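Local coordinates for uncharacterized protein (Enterococcus faecalis, PDB 2QRU) that is of uncharacterised function but adopts the alpha/beta-hydrolase fold and is probably a hydrolase, at residues T80-E83 against T84-L88; S259-T262 against L263-L267. One frame throughout, in Å; residues are numbered along the deposited sequence.

How the interactions relate
Both contacts are local, each spanning about two turns of a single helix, so neither closes a long loop; they follow one another along the chain without nesting or crossing. Interaction 1 comes first, in helix 74-93, which follows strand 59-64 and leads to strand 98-103 of the central sheet. Much later, interaction 2 lies in the C-terminal helix 258-272, which packs on strands 213-218 and 240-244 at the far end of that sheet. Their centres are 31 Å apart on opposite sides of the chain's centre, with nearest atoms about 17 Å apart. The sheet joins them indirectly, since each helix lays leucines on its strands.

Interaction 1. Residues T80-E83 against T84-L88; sequences TLTE and TFQLL
T80 and T84 meet one turn apart on helix 74-93, an alpha-helix packed on the central sheet of the alpha/beta-hydrolase fold. Backbone bonds come first: the regular i to i+4 ladder links F85 N to L81 O, Q86 N to T82 O and L87 N to E83 O. T80 O takes two donors from one residue, T84 N at 2.8 Å and T84 OG1 at 2.7 Å. The hydroxyl approaches from above the carbonyl plane, 42° out of it, while the amide comes in straighter. A chi1 of -56° holds OG1 beside T84's own backbone N and turns it back toward this carbonyl; N13 ND2 is a further partner of the hydroxyl and also bonds E83 OE1.

Van der Waals contacts follow. T82 and Q86 run alongside each other, the methyl T82 CG2 resting 4.0 Å from the amide oxygen Q86 OE1, and E83 CG approaches L87 CD1, carbon to carbon, at 4.2 Å. On the buried side L81 meets L109 and L113 of helix 105-119 together with L64 and L33 of the sheet, and the F85 ring meets that of F98 with planes at about 45°. Beside T80 O, which accepts two hydrogen bonds, the methyl T80 CG2 comes within 3.9 Å of T84 OG1.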
ATOM      1  N   THR A  80       7.008 -12.674   2.143  1.00 24.24           N
ATOM      2  CA  THR A  80       5.744 -13.135   2.752  1.00 24.01           C
ATOM      3  C   THR A  80       4.520 -12.598   1.991  1.00 23.47           C
ATOM      4  O   THR A  80       3.524 -13.293   1.847  1.00 24.21           O
ATOM      5  CB  THR A  80       5.703 -12.799   4.242  1.00 24.66           C
ATOM      6  OG1 THR A  80       6.776 -13.500   4.897  1.00 24.36           O
ATOM      7  CG2 THR A  80       4.376 -13.252   4.868  1.00 24.27           C
ATOM      8  N   LEU A  81       4.621 -11.373   1.466  1.00 23.21           N
ATOM      9  CA  LEU A  81       3.506 -10.792   0.709  1.00 23.68           C
ATOM     10  C   LEU A  81       3.261 -11.620  -0.570  1.00 22.77           C
ATOM     11  O   LEU A  81       2.117 -11.926  -0.913  1.00 22.64           O
ATOM     12  CB  LEU A  81       3.773  -9.315   0.414  1.00 22.75           C
ATOM     13  CG  LEU A  81       2.699  -8.598  -0.411  1.00 23.25           C
ATOM     14  CD1 LEU A  81       1.306  -8.717   0.205  1.00 23.55           C
ATOM     15  CD2 LEU A  81       3.108  -7.116  -0.659  1.00 22.94           C
ATOM     16  N   THR A  82       4.345 -12.038  -1.232  1.00 23.31           N
ATOM     17  CA  THR A  82       4.218 -12.878  -2.423  1.00 23.85           C
ATOM     18  C   THR A  82       3.559 -14.205  -2.036  1.00 23.13           C
ATOM     19  O   THR A  82       2.560 -14.600  -2.644  1.00 23.26           O
ATOM     20  CB  THR A  82       5.576 -13.145  -3.057  1.00 24.52           C
ATOM     21  OG1 THR A  82       6.202 -11.896  -3.389  1.00 23.92           O
ATOM     22  CG2 THR A  82       5.412 -13.965  -4.328  1.00 25.19           C
ATOM     23  N   GLU A  83       4.060 -14.822  -0.973  1.00 23.06           N
ATOM     24  CA  GLU A  83       3.457 -16.057  -0.439  1.00 23.84           C
ATOM     25  C   GLU A  83       1.961 -15.871  -0.197  1.00 23.34           C
ATOM     26  O   GLU A  83       1.130 -16.733  -0.576  1.00 24.41           O
ATOM     27  CB  GLU A  83       4.115 -16.481   0.882  1.00 23.83           C
ATOM     28  CG  GLU A  83       3.480 -17.777   1.439  1.00 24.35           C
ATOM     29  CD  GLU A  83       3.949 -18.180   2.845  1.00 26.72           C
ATOM     30  OE1 GLU A  83       4.286 -17.274   3.652  1.00 26.46           O
ATOM     31  OE2 GLU A  83       3.940 -19.415   3.136  1.00 26.30           O
ATOM     32  N   THR A  84       1.633 -14.779   0.488  1.00 23.19           N
ATOM     33  CA  THR A  84       0.257 -14.472   0.880  1.00 24.00           C
ATOM     34  C   THR A  84      -0.624 -14.298  -0.351  1.00 23.47           C
ATOM     35  O   THR A  84      -1.759 -14.824  -0.403  1.00 23.79           O
ATOM     36  CB  THR A  84       0.195 -13.214   1.767  1.00 24.08           C
ATOM     37  OG1 THR A  84       1.048 -13.410   2.912  1.00 24.22           O
ATOM     38  CG2 THR A  84      -1.234 -12.983   2.252  1.00 24.69           C
ATOM     39  N   PHE A  85      -0.095 -13.594  -1.353  1.00 23.15           N
ATOM     40  CA  PHE A  85      -0.874 -13.421  -2.574  1.00 23.06           C
ATOM     41  C   PHE A  85      -1.147 -14.758  -3.244  1.00 23.26           C
ATOM     42  O   PHE A  85      -2.264 -15.017  -3.698  1.00 22.63           O
ATOM     43  CB  PHE A  85      -0.221 -12.475  -3.586  1.00 23.45           C
ATOM     44  CG  PHE A  85      -1.106 -12.227  -4.762  1.00 24.08           C
ATOM     45  CD1 PHE A  85      -2.030 -11.175  -4.734  1.00 23.15           C
ATOM     46  CD2 PHE A  85      -1.105 -13.106  -5.854  1.00 24.28           C
ATOM     47  CE1 PHE A  85      -2.912 -10.975  -5.811  1.00 24.84           C
ATOM     48  CE2 PHE A  85      -2.002 -12.896  -6.939  1.00 24.94           C
ATOM     49  CZ  PHE A  85      -2.880 -11.851  -6.907  1.00 23.89           C
ATOM     50  N   GLN A  86      -0.114 -15.600  -3.317  1.00 23.47           N
ATOM     51  CA  GLN A  86      -0.274 -16.908  -3.927  1.00 23.93           C
ATOM     52  C   GLN A  86      -1.376 -17.740  -3.232  1.00 23.98           C
ATOM     53  O   GLN A  86      -2.208 -18.334  -3.911  1.00 25.41           O
ATOM     54  CB  GLN A  86       1.055 -17.661  -3.954  1.00 24.88           C
ATOM     55  CG  GLN A  86       2.051 -17.067  -4.924  1.00 26.61           C
ATOM     56  CD  GLN A  86       3.289 -17.945  -4.994  1.00 30.71           C
ATOM     57  OE1 GLN A  86       4.205 -17.814  -4.181  1.00 32.97           O
ATOM     58  NE2 GLN A  86       3.293 -18.887  -5.932  1.00 33.19           N
ATOM     59  N   LEU A  87      -1.403 -17.726  -1.900  1.00 23.14           N
ATOM     60  CA  LEU A  87      -2.477 -18.402  -1.134  1.00 24.04           C
ATOM     61  C   LEU A  87      -3.837 -17.757  -1.406  1.00 23.67           C
ATOM     62  O   LEU A  87      -4.851 -18.452  -1.568  1.00 24.79           O
ATOM     63  CB  LEU A  87      -2.183 -18.375   0.364  1.00 23.58           C
ATOM     64  CG  LEU A  87      -0.927 -19.128   0.819  1.00 23.51           C
ATOM     65  CD1 LEU A  87      -0.560 -18.769   2.258  1.00 26.11           C
ATOM     66  CD2 LEU A  87      -1.062 -20.655   0.621  1.00 22.63           C
ATOM     67  N   LEU A  88      -3.860 -16.428  -1.441  1.00 23.85           N
ATOM     68  CA  LEU A  88      -5.102 -15.675  -1.713  1.00 23.71           C
ATOM     69  C   LEU A  88      -5.657 -16.015  -3.101  1.00 24.20           C
ATOM     70  O   LEU A  88      -6.880 -16.129  -3.317  1.00 24.60           O
ATOM     71  CB  LEU A  88      -4.839 -14.161  -1.583  1.00 23.75           C
ATOM     72  CG  LEU A  88      -6.061 -13.248  -1.733  1.00 23.05           C
ATOM     73  CD1 LEU A  88      -7.004 -13.352  -0.478  1.00 22.30           C
ATOM     74  CD2 LEU A  88      -5.552 -11.828  -1.958  1.00 23.77           C
TER

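Interaction 2. Residues S259-T262 against L263-L267; sequences SVIT and LFEQL. With EDO (1,2-ethanediol), chain C.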
ATOM      1  N   SER A 259     -11.532  18.256  -2.994  1.00 26.34           N
ATOM      2  CA  SER A 259     -10.456  17.815  -3.877  1.00 27.15           C
ATOM      3  C   SER A 259     -10.427  16.308  -3.962  1.00 25.75           C
ATOM      4  O   SER A 259     -10.200  15.762  -5.047  1.00 27.16           O
ATOM      5  CB  SER A 259      -9.100  18.331  -3.392  1.00 27.91           C
ATOM      6  OG  SER A 259      -9.080  19.738  -3.515  1.00 32.93           O
ATOM      7  N   VAL A 260     -10.670  15.638  -2.826  1.00 25.03           N
ATOM      8  CA  VAL A 260     -10.634  14.168  -2.796  1.00 25.06           C
ATOM      9  C   VAL A 260     -11.896  13.616  -3.482  1.00 24.70           C
ATOM     10  O   VAL A 260     -11.833  12.576  -4.177  1.00 24.61           O
ATOM     11  CB  VAL A 260     -10.493  13.600  -1.362  1.00 25.12           C
ATOM     12  CG1 VAL A 260     -10.381  12.081  -1.398  1.00 25.62           C
ATOM     13  CG2 VAL A 260      -9.265  14.203  -0.635  1.00 25.61           C
ATOM     14  N   ILE A 261     -13.024  14.313  -3.299  1.00 24.68           N
ATOM     15  CA  ILE A 261     -14.259  13.923  -3.995  1.00 23.78           C
ATOM     16  C   ILE A 261     -14.050  13.982  -5.503  1.00 24.89           C
ATOM     17  O   ILE A 261     -14.412  13.035  -6.216  1.00 24.73           O
ATOM     18  CB  ILE A 261     -15.481  14.742  -3.540  1.00 24.22           C
ATOM     19  CG1 ILE A 261     -15.853  14.309  -2.129  1.00 22.48           C
ATOM     20  CG2 ILE A 261     -16.680  14.477  -4.494  1.00 24.26           C
ATOM     21  CD1 ILE A 261     -16.842  15.232  -1.438  1.00 23.38           C
ATOM     22  N   THR A 262     -13.430  15.057  -5.988  1.00 24.69           N
ATOM     23  CA  THR A 262     -13.128  15.169  -7.417  1.00 24.91           C
ATOM     24  C   THR A 262     -12.178  14.067  -7.918  1.00 24.79           C
ATOM     25  O   THR A 262     -12.403  13.445  -8.959  1.00 25.58           O
ATOM     26  CB  THR A 262     -12.569  16.552  -7.769  1.00 25.63           C
ATOM     27  OG1 THR A 262     -13.573  17.534  -7.497  1.00 23.91           O
ATOM     28  CG2 THR A 262     -12.238  16.628  -9.267  1.00 25.96           C
ATOM     29  N   LEU A 263     -11.131  13.823  -7.155  1.00 24.13           N
ATOM     30  CA  LEU A 263     -10.207  12.759  -7.478  1.00 24.44           C
ATOM     31  C   LEU A 263     -10.941  11.401  -7.547  1.00 24.99           C
ATOM     32  O   LEU A 263     -10.689  10.607  -8.469  1.00 25.02           O
ATOM     33  CB  LEU A 263      -9.108  12.738  -6.430  1.00 25.15           C
ATOM     34  CG  LEU A 263      -8.094  11.627  -6.616  1.00 25.15           C
ATOM     35  CD1 LEU A 263      -7.217  11.879  -7.869  1.00 26.75           C
ATOM     36  CD2 LEU A 263      -7.326  11.635  -5.346  1.00 32.23           C
ATOM     37  N   PHE A 264     -11.862  11.139  -6.612  1.00 24.97           N
ATOM     38  CA  PHE A 264     -12.601   9.858  -6.679  1.00 25.84           C
ATOM     39  C   PHE A 264     -13.466   9.745  -7.945  1.00 25.15           C
ATOM     40  O   PHE A 264     -13.579   8.644  -8.534  1.00 25.47           O
ATOM     41  CB  PHE A 264     -13.444   9.656  -5.433  1.00 26.12           C
ATOM     42  CG  PHE A 264     -12.689   9.031  -4.305  1.00 27.18           C
ATOM     43  CD1 PHE A 264     -11.342   9.337  -4.076  1.00 28.85           C
ATOM     44  CD2 PHE A 264     -13.301   8.102  -3.497  1.00 30.78           C
ATOM     45  CE1 PHE A 264     -10.650   8.754  -3.021  1.00 31.18           C
ATOM     46  CE2 PHE A 264     -12.592   7.501  -2.438  1.00 32.70           C
ATOM     47  CZ  PHE A 264     -11.288   7.860  -2.197  1.00 27.56           C
ATOM     48  N   GLU A 265     -14.006  10.862  -8.407  1.00 24.36           N
ATOM     49  CA  GLU A 265     -14.753  10.871  -9.683  1.00 24.41           C
ATOM     50  C   GLU A 265     -13.813  10.475 -10.832  1.00 24.65           C
ATOM     51  O   GLU A 265     -14.201   9.709 -11.713  1.00 25.29           O
ATOM     52  CB  GLU A 265     -15.375  12.241  -9.968  1.00 24.81           C
ATOM     53  CG  GLU A 265     -16.409  12.629  -8.958  1.00 26.71           C
ATOM     54  CD  GLU A 265     -16.889  14.062  -9.134  1.00 31.89           C
ATOM     55  OE1 GLU A 265     -16.321  14.806  -9.978  1.00 33.24           O
ATOM     56  OE2 GLU A 265     -17.839  14.436  -8.401  1.00 32.70           O
ATOM     57  N   GLN A 266     -12.594  11.010 -10.810  1.00 23.59           N
ATOM     58  CA  GLN A 266     -11.558  10.690 -11.819  1.00 24.83           C
ATOM     59  C   GLN A 266     -11.195   9.214 -11.794  1.00 24.23           C
ATOM     60  O   GLN A 266     -11.132   8.553 -12.854  1.00 24.59           O
ATOM     61  CB  GLN A 266     -10.317  11.565 -11.648  1.00 24.66           C
ATOM     62  CG  GLN A 266     -10.580  13.026 -12.047  1.00 27.54           C
ATOM     63  CD  GLN A 266      -9.517  13.994 -11.534  1.00 30.76           C
ATOM     64  OE1 GLN A 266      -8.688  13.664 -10.685  1.00 33.75           O
ATOM     65  NE2 GLN A 266      -9.583  15.228 -12.022  1.00 36.29           N
ATOM     66  N   LEU A 267     -10.997   8.701 -10.588  1.00 23.67           N
ATOM     67  CA  LEU A 267     -10.679   7.277 -10.391  1.00 24.41           C
ATOM     68  C   LEU A 267     -11.852   6.419 -10.871  1.00 24.60           C
ATOM     69  O   LEU A 267     -11.637   5.400 -11.539  1.00 24.27           O
ATOM     70  CB  LEU A 267     -10.331   6.989  -8.928  1.00 23.87           C
ATOM     71  CG  LEU A 267     -10.054   5.515  -8.619  1.00 25.12           C
ATOM     72  CD1 LEU A 267      -9.004   4.848  -9.528  1.00 26.26           C
ATOM     73  CD2 LEU A 267      -9.671   5.296  -7.142  1.00 25.25           C
TER
HETATM   74  C1  EDO C 274      -9.285  22.749   0.665  1.00 65.57           C
HETATM   75  O1  EDO C 274      -9.114  21.932   1.837  1.00 65.66           O
HETATM   76  C2  EDO C 274      -9.773  21.908  -0.515  1.00 65.73           C
HETATM   77  O2  EDO C 274      -8.727  21.016  -0.931  1.00 65.86           O
HETATM   78  O   HOH W   1     -15.718  17.481  -9.182  1.00 36.53           O
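The first turns of the C-terminal helix 258-272, an amphipathic alpha-helix, bring V260 against F264 on the side turned to the rest of the fold and T262 toward E265 on the exposed one. V260 and F264 run alongside each other in the same direction. With V260 CG1 anti to the backbone N (chi1 -177°), this methyl reaches the ring at CE1, 3.7 Å away. The ring also comes near the V260 carbonyl, CD1 3.3 Å from V260 O, at an oblique angle. F264 N donates to V260 O at 2.8 Å. On the sheet-facing side L263 packs on F214, T216, K242 and V244, while F264 touches E49 and L50 of helix 48-55.

On the outer side a water bridges one turn: it lies 2.7 Å from T262 OG1 and donates to E265 OE1 at 2.9 Å. T262 OG1 is also bonded to P258 O, so its hydroxyl has both a backbone and a water partner. T262 CG2 meets Q266 NE2 at 4.1 Å. Near the helix start S259 OG lies 2.9 Å from O2 of a 1,2-ethanediol that D257 OD1 binds; the diol probably comes from the crystallisation liquor.

One apolar side on the sheet and a largely polar side outward, here bridged by one water, are typical of the peripheral helices of an alpha/beta-hydrolase fold.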